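Local coordinates for protein amine oxidase (PDB 3PGB) that probably oxidises primary amines to aldehydes, using a bound copper ion and a topaquinone cofactor built from one of its own tyrosines, at residues 626-631 and 695-700; 517-522 and 529-534; 535-540 and 639-644. One frame throughout, in Å; residues are numbered along the deposited sequence.

In the fold
All three contacts are buried in the copper amine oxidase catalytic domain. Interactions 2 and 3 use successive parts of strand 532-542. Interaction 1 uses its neighbour, strand 686-698. The copper ion binds residues of interactions 1 and 2, and both also touch the second subunit, whereas interaction 3 lies within one chain. Asp-533 joins interactions 1 and 2 through Thr-628 and His-697. A backbone hydrogen bond between Leu-627 and Ala-642 ties interaction 1 to interaction 3. The chemistry differs with place. Interaction 1 is a small polar contact, interaction 2 mixes backbone, water and sulfur contacts, and interaction 3 is mainly tryptophan packing.

Interaction 1 of 3, residues 626-631 and 695-700; sequences HLTVLN and GMHHVP. With CU (copper (II) ion), chain D; NAG (2-acetamido-2-deoxy-beta-D-glucopyranose), chain I.
His-697 meets Thr-628 through one corner of its imidazole ring. CG lies beside the backbone N and anti to the carbonyl carbon (chi1 -56°), and this brings the ring over to residues 626-628 although CB does not point straight at them. Beyond CG, His-697 ND1 comes within 3.2 Å of Thr-628 OG1, but the angle is too poor for a hydrogen bond. His-697 CE1 is closer, 3.0 Å from Thr-628 OG1. His-697 CE1 also lies 3.6 Å from His-626 O. Both oxygens approach the ring obliquely. His-697 NE2 reaches across the subunit boundary to a hydrogen bond with the backbone O of Asn-594 of the second subunit. Ring and hydroxyl share a partner, Asp-533, which is consistent with their being drawn together. Asp-533 OD1 is hydrogen-bonded to His-697 ND1 and OD2 to Thr-628 OG1. With both nitrogens held, the rotation of the imidazole is fixed.

At the end of residues 626-631, Asn-631 ND2 is bonded covalently to C1 of an N-acetylglucosamine. On the strand, the next residue is a copper ligand. His-698 ND1 binds the ion at 2.0 Å. Pro-700 CG packs over one face of the His-698 ring, toward its rim, 3.8 Å above the plane, and Asp-704 takes a hydrogen bond from NE2. His-532 and His-534 complete the three-histidine copper site characteristic of copper amine oxidases.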
loop_
_atom_site.group_PDB
_atom_site.type_symbol
_atom_site.label_atom_id
_atom_site.label_comp_id
_atom_site.label_asym_id
_atom_site.label_seq_id
_atom_site.Cartn_x
_atom_site.Cartn_y
_atom_site.Cartn_z
ATOM N N HIS A 626 -13.983 2.422 -6.852
ATOM C CA HIS A 626 -15.167 3.270 -7.026
ATOM C C HIS A 626 -16.447 2.468 -6.766
ATOM O O HIS A 626 -16.388 1.250 -6.545
ATOM C CB HIS A 626 -15.176 3.903 -8.414
ATOM C CG HIS A 626 -15.247 2.917 -9.535
ATOM N ND1 HIS A 626 -14.143 2.545 -10.267
ATOM C CD2 HIS A 626 -16.295 2.247 -10.069
ATOM C CE1 HIS A 626 -14.502 1.677 -11.194
ATOM N NE2 HIS A 626 -15.804 1.481 -11.099
ATOM N N LEU A 627 -17.591 3.153 -6.792
ATOM C CA LEU A 627 -18.880 2.547 -6.441
ATOM C C LEU A 627 -19.225 1.400 -7.381
ATOM O O LEU A 627 -19.169 1.547 -8.597
ATOM C CB LEU A 627 -19.988 3.606 -6.457
ATOM C CG LEU A 627 -21.435 3.184 -6.162
ATOM C CD1 LEU A 627 -21.586 2.581 -4.777
ATOM C CD2 LEU A 627 -22.362 4.386 -6.322
ATOM N N THR A 628 -19.564 0.251 -6.796
ATOM C CA THR A 628 -19.925 -0.953 -7.546
ATOM C C THR A 628 -21.257 -0.761 -8.246
ATOM O O THR A 628 -21.398 -1.073 -9.431
ATOM C CB THR A 628 -20.062 -2.173 -6.605
ATOM O OG1 THR A 628 -18.829 -2.396 -5.911
ATOM C CG2 THR A 628 -20.452 -3.439 -7.378
ATOM N N VAL A 629 -22.227 -0.240 -7.496
ATOM C CA VAL A 629 -23.607 -0.118 -7.960
ATOM C C VAL A 629 -23.686 0.788 -9.185
ATOM O O VAL A 629 -23.157 1.895 -9.179
ATOM C CB VAL A 629 -24.530 0.449 -6.851
ATOM C CG1 VAL A 629 -25.988 0.402 -7.283
ATOM C CG2 VAL A 629 -24.338 -0.313 -5.538
ATOM N N LEU A 630 -24.330 0.294 -10.239
ATOM C CA LEU A 630 -24.524 1.049 -11.468
ATOM C C LEU A 630 -25.908 1.689 -11.431
ATOM O O LEU A 630 -26.888 1.026 -11.098
ATOM C CB LEU A 630 -24.417 0.119 -12.676
ATOM C CG LEU A 630 -23.111 -0.658 -12.857
ATOM C CD1 LEU A 630 -23.270 -1.665 -14.000
ATOM C CD2 LEU A 630 -21.938 0.286 -13.112
ATOM N N ASN A 631 -25.985 2.976 -11.759
ATOM C CA ASN A 631 -27.246 3.719 -11.707
ATOM C C ASN A 631 -28.014 3.500 -10.392
ATOM O O ASN A 631 -29.206 3.194 -10.401
ATOM C CB ASN A 631 -28.124 3.343 -12.908
ATOM C CG ASN A 631 -29.334 4.253 -13.061
ATOM O OD1 ASN A 631 -29.383 5.349 -12.493
ATOM N ND2 ASN A 631 -30.322 3.798 -13.837
ATOM N N GLY A 695 -11.184 4.471 -1.927
ATOM C CA GLY A 695 -12.327 3.639 -1.581
ATOM C C GLY A 695 -12.029 2.171 -1.353
ATOM O O GLY A 695 -10.934 1.702 -1.648
ATOM N N MET A 696 -13.027 1.458 -0.830
ATOM C CA MET A 696 -12.899 0.053 -0.438
ATOM C C MET A 696 -14.215 -0.677 -0.651
ATOM O O MET A 696 -15.279 -0.092 -0.456
ATOM C CB MET A 696 -12.601 -0.050 1.053
ATOM C CG MET A 696 -11.267 0.481 1.499
ATOM S SD MET A 696 -11.424 1.379 3.059
ATOM C CE MET A 696 -11.532 3.073 2.467
ATOM N N HIS A 697 -14.138 -1.954 -1.021
ATOM C CA HIS A 697 -15.292 -2.835 -0.971
ATOM C C HIS A 697 -15.200 -3.565 0.358
ATOM O O HIS A 697 -14.247 -4.310 0.594
ATOM C CB HIS A 697 -15.287 -3.845 -2.120
ATOM C CG HIS A 697 -15.222 -3.220 -3.477
ATOM N ND1 HIS A 697 -16.274 -2.523 -4.031
ATOM C CD2 HIS A 697 -14.230 -3.200 -4.399
ATOM C CE1 HIS A 697 -15.929 -2.093 -5.232
ATOM N NE2 HIS A 697 -14.697 -2.494 -5.481
ATOM N N HIS A 698 -16.182 -3.346 1.225
ATOM C CA HIS A 698 -16.124 -3.858 2.586
ATOM C C HIS A 698 -17.287 -4.802 2.856
ATOM O O HIS A 698 -18.437 -4.368 2.977
ATOM C CB HIS A 698 -16.115 -2.694 3.578
ATOM C CG HIS A 698 -15.741 -3.085 4.976
ATOM N ND1 HIS A 698 -15.903 -2.238 6.050
ATOM C CD2 HIS A 698 -15.227 -4.233 5.476
ATOM C CE1 HIS A 698 -15.497 -2.844 7.151
ATOM N NE2 HIS A 698 -15.081 -4.055 6.831
ATOM N N VAL A 699 -16.971 -6.094 2.920
ATOM C CA VAL A 699 -17.907 -7.122 3.342
ATOM C C VAL A 699 -17.445 -7.613 4.713
ATOM O O VAL A 699 -16.673 -8.564 4.799
ATOM C CB VAL A 699 -17.950 -8.296 2.339
ATOM C CG1 VAL A 699 -19.031 -9.299 2.740
ATOM C CG2 VAL A 699 -18.196 -7.778 0.928
ATOM N N PRO A 700 -17.908 -6.957 5.794
ATOM C CA PRO A 700 -17.376 -7.259 7.115
ATOM C C PRO A 700 -17.514 -8.718 7.529
ATOM O O PRO A 700 -18.589 -9.312 7.356
ATOM C CB PRO A 700 -18.213 -6.369 8.037
ATOM C CG PRO A 700 -18.651 -5.276 7.186
ATOM C CD PRO A 700 -18.953 -5.924 5.883
HETATM CU CU CU D . -16.531 -0.330 5.976
HETATM C C1 NAG I . -31.539 4.542 -14.067
HETATM C C2 NAG I . -31.647 4.891 -15.553
HETATM C C3 NAG I . -32.993 5.537 -15.879
HETATM C C4 NAG I . -34.152 4.756 -15.256
HETATM C C5 NAG I . -33.889 4.452 -13.777
HETATM C C6 NAG I . -34.998 3.602 -13.148
HETATM C C7 NAG I . -29.549 5.408 -16.737
HETATM C C8 NAG I . -28.509 6.459 -17.017
HETATM N N2 NAG I . -30.552 5.779 -15.933
HETATM O O3 NAG I . -33.155 5.613 -17.283
HETATM O O4 NAG I . -35.356 5.481 -15.403
HETATM O O5 NAG I . -32.653 3.771 -13.656
HETATM O O6 NAG I . -34.501 2.338 -12.750
HETATM O O7 NAG I . -29.443 4.287 -17.244
HETATM O O HOH W 1 -17.037 0.316 8.317
#

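Interaction 2 of 3, residues 517-522 and 529-534; sequences QDFGYQ and GSMHDH. With CU (copper (II) ion), chain D.
Tyr-521 O takes a sound hydrogen bond from Gly-529 N (2.9 Å, N-H...O angle 159°) and has a weak one with Ser-528 OG. The Gly-529 bond spans the short excursion of chain through strands 522-524 and 527-528. Beside it, water 2 accepts a hydrogen bond from Tyr-521 N at 2.7 Å and can donate to Ser-530 O at 2.9 Å, so a second, water-mediated link joins the same backbones. Gly-520 runs close by, its CA 3.8 Å from Ser-530 O.

From here the chain enters strand 532-542 and supplies two of the three histidine ligands of copper. His-532 and His-534 form the His-X-His pair of the copper amine oxidase family and bind the ion through their NE2 atoms. They alternate with Asp-533, so both rings lie on one side of the strand. Water 1 also binds the copper ion, at 2.5 Å.

Just before the pair, Met-531 turns back to Phe-519. Met-531 CG sits between the backbone N and the carbonyl carbon (chi1 60°), which carries it to 3.5 Å from Phe-519 O. The side chain bends at chi3, and Met-531 SD lies 4.1 Å from Phe-519 CB. The sulfur is 5.5 Å from the centroid of the Phe-519 ring, an oblique Met-aromatic contact. Met-574 and Val-556 of the second subunit pack on Phe-519 and Met-531 respectively.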
loop_
_atom_site.group_PDB
_atom_site.type_symbol
_atom_site.label_atom_id
_atom_site.label_comp_id
_atom_site.label_asym_id
_atom_site.label_seq_id
_atom_site.Cartn_x
_atom_site.Cartn_y
_atom_site.Cartn_z
ATOM N N GLN A 517 -28.384 -13.884 3.028
ATOM C CA GLN A 517 -27.272 -14.721 2.583
ATOM C C GLN A 517 -26.515 -14.160 1.387
ATOM O O GLN A 517 -25.318 -14.409 1.252
ATOM C CB GLN A 517 -27.765 -16.121 2.199
ATOM C CG GLN A 517 -28.232 -16.977 3.366
ATOM C CD GLN A 517 -29.721 -16.841 3.637
ATOM O OE1 GLN A 517 -30.344 -15.849 3.253
ATOM N NE2 GLN A 517 -30.298 -17.851 4.288
ATOM N N ASP A 518 -27.217 -13.432 0.519
ATOM C CA ASP A 518 -26.646 -12.939 -0.735
ATOM C C ASP A 518 -25.941 -11.587 -0.591
ATOM O O ASP A 518 -25.382 -11.065 -1.562
ATOM C CB ASP A 518 -27.734 -12.861 -1.821
ATOM C CG ASP A 518 -28.189 -14.244 -2.308
ATOM O OD1 ASP A 518 -27.796 -15.269 -1.716
ATOM O OD2 ASP A 518 -28.941 -14.309 -3.292
ATOM N N PHE A 519 -25.947 -11.038 0.620
ATOM C CA PHE A 519 -25.456 -9.688 0.860
ATOM C C PHE A 519 -24.516 -9.605 2.060
ATOM O O PHE A 519 -24.418 -8.554 2.698
ATOM C CB PHE A 519 -26.638 -8.738 1.061
ATOM C CG PHE A 519 -27.616 -8.735 -0.074
ATOM C CD1 PHE A 519 -27.527 -7.785 -1.085
ATOM C CD2 PHE A 519 -28.630 -9.672 -0.130
ATOM C CE1 PHE A 519 -28.437 -7.777 -2.136
ATOM C CE2 PHE A 519 -29.533 -9.675 -1.174
ATOM C CZ PHE A 519 -29.441 -8.722 -2.180
ATOM N N GLY A 520 -23.824 -10.700 2.363
ATOM C CA GLY A 520 -22.842 -10.711 3.447
ATOM C C GLY A 520 -22.658 -12.062 4.114
ATOM O O GLY A 520 -23.175 -13.085 3.644
ATOM N N TYR A 521 -21.909 -12.052 5.215
ATOM C CA TYR A 521 -21.712 -13.225 6.050
ATOM C C TYR A 521 -22.495 -13.091 7.340
ATOM O O TYR A 521 -22.692 -11.988 7.845
ATOM C CB TYR A 521 -20.246 -13.374 6.442
ATOM C CG TYR A 521 -19.260 -13.236 5.315
ATOM C CD1 TYR A 521 -19.225 -14.157 4.282
ATOM C CD2 TYR A 521 -18.335 -12.203 5.303
ATOM C CE1 TYR A 521 -18.310 -14.047 3.256
ATOM C CE2 TYR A 521 -17.414 -12.086 4.285
ATOM C CZ TYR A 521 -17.410 -13.013 3.265
ATOM O OH TYR A 521 -16.504 -12.893 2.248
ATOM N N GLN A 522 -22.912 -14.221 7.893
ATOM C CA GLN A 522 -23.346 -14.255 9.273
ATOM C C GLN A 522 -22.094 -14.266 10.156
ATOM O O GLN A 522 -21.278 -15.182 10.065
ATOM C CB GLN A 522 -24.209 -15.490 9.531
ATOM C CG GLN A 522 -24.813 -15.534 10.919
ATOM C CD GLN A 522 -25.973 -16.507 11.032
ATOM O OE1 GLN A 522 -26.570 -16.616 12.107
ATOM N N GLY A 529 -22.677 -9.246 8.805
ATOM C CA GLY A 529 -21.691 -8.204 8.618
ATOM C C GLY A 529 -22.135 -7.198 7.579
ATOM O O GLY A 529 -21.706 -6.048 7.624
ATOM N N SER A 530 -23.001 -7.636 6.656
ATOM C CA SER A 530 -23.579 -6.787 5.609
ATOM C C SER A 530 -22.531 -6.532 4.524
ATOM O O SER A 530 -21.564 -7.294 4.400
ATOM C CB SER A 530 -24.129 -5.474 6.195
ATOM O OG SER A 530 -25.132 -4.890 5.378
ATOM N N MET A 531 -22.737 -5.489 3.719
ATOM C CA MET A 531 -21.758 -5.092 2.717
ATOM C C MET A 531 -21.928 -3.627 2.371
ATOM O O MET A 531 -23.037 -3.108 2.413
ATOM C CB MET A 531 -21.884 -5.953 1.455
ATOM C CG MET A 531 -23.234 -5.898 0.758
ATOM S SD MET A 531 -23.356 -7.047 -0.629
ATOM C CE MET A 531 -22.054 -6.426 -1.704
ATOM N N HIS A 532 -20.825 -2.960 2.048
ATOM C CA HIS A 532 -20.882 -1.563 1.637
ATOM C C HIS A 532 -19.618 -1.134 0.905
ATOM O O HIS A 532 -18.544 -1.701 1.118
ATOM C CB HIS A 532 -21.131 -0.643 2.842
ATOM C CG HIS A 532 -20.129 -0.801 3.944
ATOM N ND1 HIS A 532 -20.274 -1.725 4.955
ATOM C CD2 HIS A 532 -18.962 -0.158 4.188
ATOM C CE1 HIS A 532 -19.238 -1.647 5.770
ATOM N NE2 HIS A 532 -18.428 -0.701 5.332
ATOM N N ASP A 533 -19.763 -0.144 0.027
ATOM C CA ASP A 533 -18.621 0.486 -0.623
ATOM C C ASP A 533 -18.313 1.814 0.062
ATOM O O ASP A 533 -19.205 2.649 0.258
ATOM C CB ASP A 533 -18.896 0.736 -2.108
ATOM C CG ASP A 533 -18.660 -0.494 -2.979
ATOM O OD1 ASP A 533 -18.277 -1.570 -2.461
ATOM O OD2 ASP A 533 -18.863 -0.369 -4.208
ATOM N N HIS A 534 -17.054 1.991 0.445
ATOM C CA HIS A 534 -16.556 3.285 0.857
ATOM C C HIS A 534 -15.994 3.934 -0.389
ATOM O O HIS A 534 -15.146 3.340 -1.067
ATOM C CB HIS A 534 -15.427 3.152 1.872
ATOM C CG HIS A 534 -15.858 2.653 3.211
ATOM N ND1 HIS A 534 -16.416 3.472 4.166
ATOM C CD2 HIS A 534 -15.776 1.423 3.769
ATOM C CE1 HIS A 534 -16.674 2.765 5.250
ATOM N NE2 HIS A 534 -16.294 1.518 5.036
HETATM CU CU CU D . -16.531 -0.330 5.976
HETATM O O HOH W 2 -20.908 -9.628 6.015
HETATM O O HOH W 1 -17.037 0.316 8.317
#

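Interaction 3 of 3, residues 535-540 and 639-644; sequences VLNFKA and AHWAEY
Residues 535-540 run as an extended strand past a compact turn at 639-644, where Ala-642 N is hydrogen-bonded to Ala-639 O; the CA atoms of Val-535 and Ala-642 come within 6.3 Å. Trp-641 carries the contact. Its CG lies between the backbone N and the carbonyl carbon (chi1 50°), and this projects the indole against the strand. Asn-537 CB sits over one face, toward the rim, 3.5 Å from Trp-641 CE3. The opposite face is backed by the methyls of Ala-639 and Ala-642 from the turn itself, so the ring is sandwiched. Val-535 meets its far edge. The Val-535 CG1 methyl is 3.6 Å from Trp-641 CZ3, and the carbonyl O of Val-535 lies in the ring plane, 3.5 Å from Trp-641 CH2. Val-535 CG1 also packs against Ala-642 CB at 4.2 Å.

The amide of Asn-537 is tilted 37° from the indole plane. Its polar ends are satisfied elsewhere, OD1 by Ser-658 and ND2 by Asn-693, which fixes its rotation. Across the turn, His-640 ND1 is hydrogen-bonded to Glu-643 OE2 at 2.8 Å, meeting the carboxylate from above its plane.

Strand 532-542 runs antiparallel between strands 374-389 and 686-698. Glu-384 and Leu-386 of the first touch Trp-641. Asn-693 of the second touches Val-535, and its ND2 is hydrogen-bonded to the carbonyl O of Trp-641, so the turn lies against all three strands.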
loop_
_atom_site.group_PDB
_atom_site.type_symbol
_atom_site.label_atom_id
_atom_site.label_comp_id
_atom_site.label_asym_id
_atom_site.label_seq_id
_atom_site.Cartn_x
_atom_site.Cartn_y
_atom_site.Cartn_z
ATOM N N VAL A 535 -16.465 5.133 -0.707
ATOM C CA VAL A 535 -15.856 5.912 -1.774
ATOM C C VAL A 535 -15.708 7.323 -1.249
ATOM O O VAL A 535 -16.692 7.935 -0.838
ATOM C CB VAL A 535 -16.691 5.905 -3.078
ATOM C CG1 VAL A 535 -15.916 6.572 -4.196
ATOM C CG2 VAL A 535 -17.072 4.490 -3.479
ATOM N N LEU A 536 -14.472 7.814 -1.232
ATOM C CA LEU A 536 -14.176 9.148 -0.727
ATOM C C LEU A 536 -13.510 9.952 -1.825
ATOM O O LEU A 536 -12.464 9.560 -2.326
ATOM C CB LEU A 536 -13.272 9.068 0.505
ATOM C CG LEU A 536 -13.873 8.334 1.713
ATOM C CD1 LEU A 536 -13.505 6.864 1.697
ATOM C CD2 LEU A 536 -13.415 8.975 3.014
ATOM N N ASN A 537 -14.127 11.072 -2.201
ATOM C CA ASN A 537 -13.663 11.884 -3.338
ATOM C C ASN A 537 -12.732 12.984 -2.878
ATOM O O ASN A 537 -13.023 13.669 -1.905
ATOM C CB ASN A 537 -14.845 12.509 -4.093
ATOM C CG ASN A 537 -14.444 13.061 -5.460
ATOM O OD1 ASN A 537 -14.494 14.276 -5.703
ATOM N ND2 ASN A 537 -14.038 12.170 -6.355
ATOM N N PHE A 538 -11.627 13.158 -3.598
ATOM C CA PHE A 538 -10.640 14.184 -3.283
ATOM C C PHE A 538 -10.412 15.087 -4.483
ATOM O O PHE A 538 -10.287 14.602 -5.608
ATOM C CB PHE A 538 -9.317 13.535 -2.880
ATOM C CG PHE A 538 -9.318 12.959 -1.492
ATOM C CD1 PHE A 538 -9.777 11.676 -1.262
ATOM C CD2 PHE A 538 -8.843 13.695 -0.425
ATOM C CE1 PHE A 538 -9.770 11.139 0.018
ATOM C CE2 PHE A 538 -8.835 13.168 0.857
ATOM C CZ PHE A 538 -9.297 11.894 1.079
ATOM N N LYS A 539 -10.352 16.397 -4.240
ATOM C CA LYS A 539 -10.029 17.368 -5.286
ATOM C C LYS A 539 -8.524 17.639 -5.298
ATOM O O LYS A 539 -7.956 18.047 -4.285
ATOM C CB LYS A 539 -10.792 18.666 -5.051
ATOM C CG LYS A 539 -10.631 19.705 -6.159
ATOM C CD LYS A 539 -11.335 20.993 -5.793
ATOM C CE LYS A 539 -11.248 22.018 -6.899
ATOM N NZ LYS A 539 -11.950 23.290 -6.534
ATOM N N ALA A 540 -7.889 17.400 -6.445
ATOM C CA ALA A 540 -6.462 17.641 -6.624
ATOM C C ALA A 540 -6.252 18.643 -7.763
ATOM O O ALA A 540 -6.178 18.266 -8.929
ATOM C CB ALA A 540 -5.739 16.331 -6.914
ATOM N N ALA A 639 -24.510 11.509 -6.243
ATOM C CA ALA A 639 -23.084 11.198 -6.087
ATOM C C ALA A 639 -22.496 10.622 -7.373
ATOM O O ALA A 639 -22.007 9.493 -7.393
ATOM C CB ALA A 639 -22.891 10.231 -4.941
ATOM N N HIS A 640 -22.541 11.402 -8.450
ATOM C CA HIS A 640 -22.036 10.930 -9.745
ATOM C C HIS A 640 -20.515 10.834 -9.801
ATOM O O HIS A 640 -19.960 10.242 -10.724
ATOM C CB HIS A 640 -22.530 11.825 -10.881
ATOM C CG HIS A 640 -23.916 11.508 -11.340
ATOM N ND1 HIS A 640 -24.273 10.268 -11.822
ATOM C CD2 HIS A 640 -25.026 12.278 -11.424
ATOM C CE1 HIS A 640 -25.548 10.283 -12.166
ATOM N NE2 HIS A 640 -26.028 11.491 -11.933
ATOM N N TRP A 641 -19.848 11.448 -8.834
ATOM C CA TRP A 641 -18.392 11.385 -8.726
ATOM C C TRP A 641 -17.919 9.997 -8.295
ATOM O O TRP A 641 -16.757 9.647 -8.500
ATOM C CB TRP A 641 -17.885 12.432 -7.728
ATOM C CG TRP A 641 -18.612 12.395 -6.432
ATOM C CD1 TRP A 641 -19.654 13.183 -6.063
ATOM C CD2 TRP A 641 -18.382 11.498 -5.347
ATOM N NE1 TRP A 641 -20.085 12.845 -4.809
ATOM C CE2 TRP A 641 -19.320 11.809 -4.346
ATOM C CE3 TRP A 641 -17.468 10.466 -5.117
ATOM C CZ2 TRP A 641 -19.368 11.130 -3.132
ATOM C CZ3 TRP A 641 -17.515 9.795 -3.907
ATOM C CH2 TRP A 641 -18.459 10.129 -2.934
ATOM N N ALA A 642 -18.810 9.215 -7.696
ATOM C CA ALA A 642 -18.458 7.882 -7.205
ATOM C C ALA A 642 -18.320 6.839 -8.315
ATOM O O ALA A 642 -17.954 5.702 -8.038
ATOM C CB ALA A 642 -19.480 7.412 -6.182
ATOM N N GLU A 643 -18.586 7.211 -9.564
ATOM C CA GLU A 643 -18.708 6.222 -10.639
ATOM C C GLU A 643 -17.406 5.861 -11.366
ATOM O O GLU A 643 -17.396 4.913 -12.149
ATOM C CB GLU A 643 -19.752 6.690 -11.650
ATOM C CG GLU A 643 -21.117 6.957 -11.008
ATOM C CD GLU A 643 -22.154 7.446 -11.993
ATOM O OE1 GLU A 643 -21.836 7.593 -13.196
ATOM O OE2 GLU A 643 -23.297 7.679 -11.550
ATOM N N TYR A 644 -16.331 6.619 -11.129
ATOM C CA TYR A 644 -15.018 6.346 -11.733
ATOM C C TYR A 644 -13.876 6.615 -10.736
ATOM O O TYR A 644 -14.054 7.345 -9.762
ATOM C CB TYR A 644 -14.809 7.190 -13.003
ATOM C CG TYR A 644 -15.836 6.956 -14.091
ATOM C CD1 TYR A 644 -15.551 6.149 -15.190
ATOM C CD2 TYR A 644 -17.101 7.548 -14.023
ATOM C CE1 TYR A 644 -16.497 5.930 -16.189
ATOM C CE2 TYR A 644 -18.050 7.332 -15.011
ATOM C CZ TYR A 644 -17.743 6.519 -16.086
ATOM O OH TYR A 644 -18.683 6.303 -17.067
#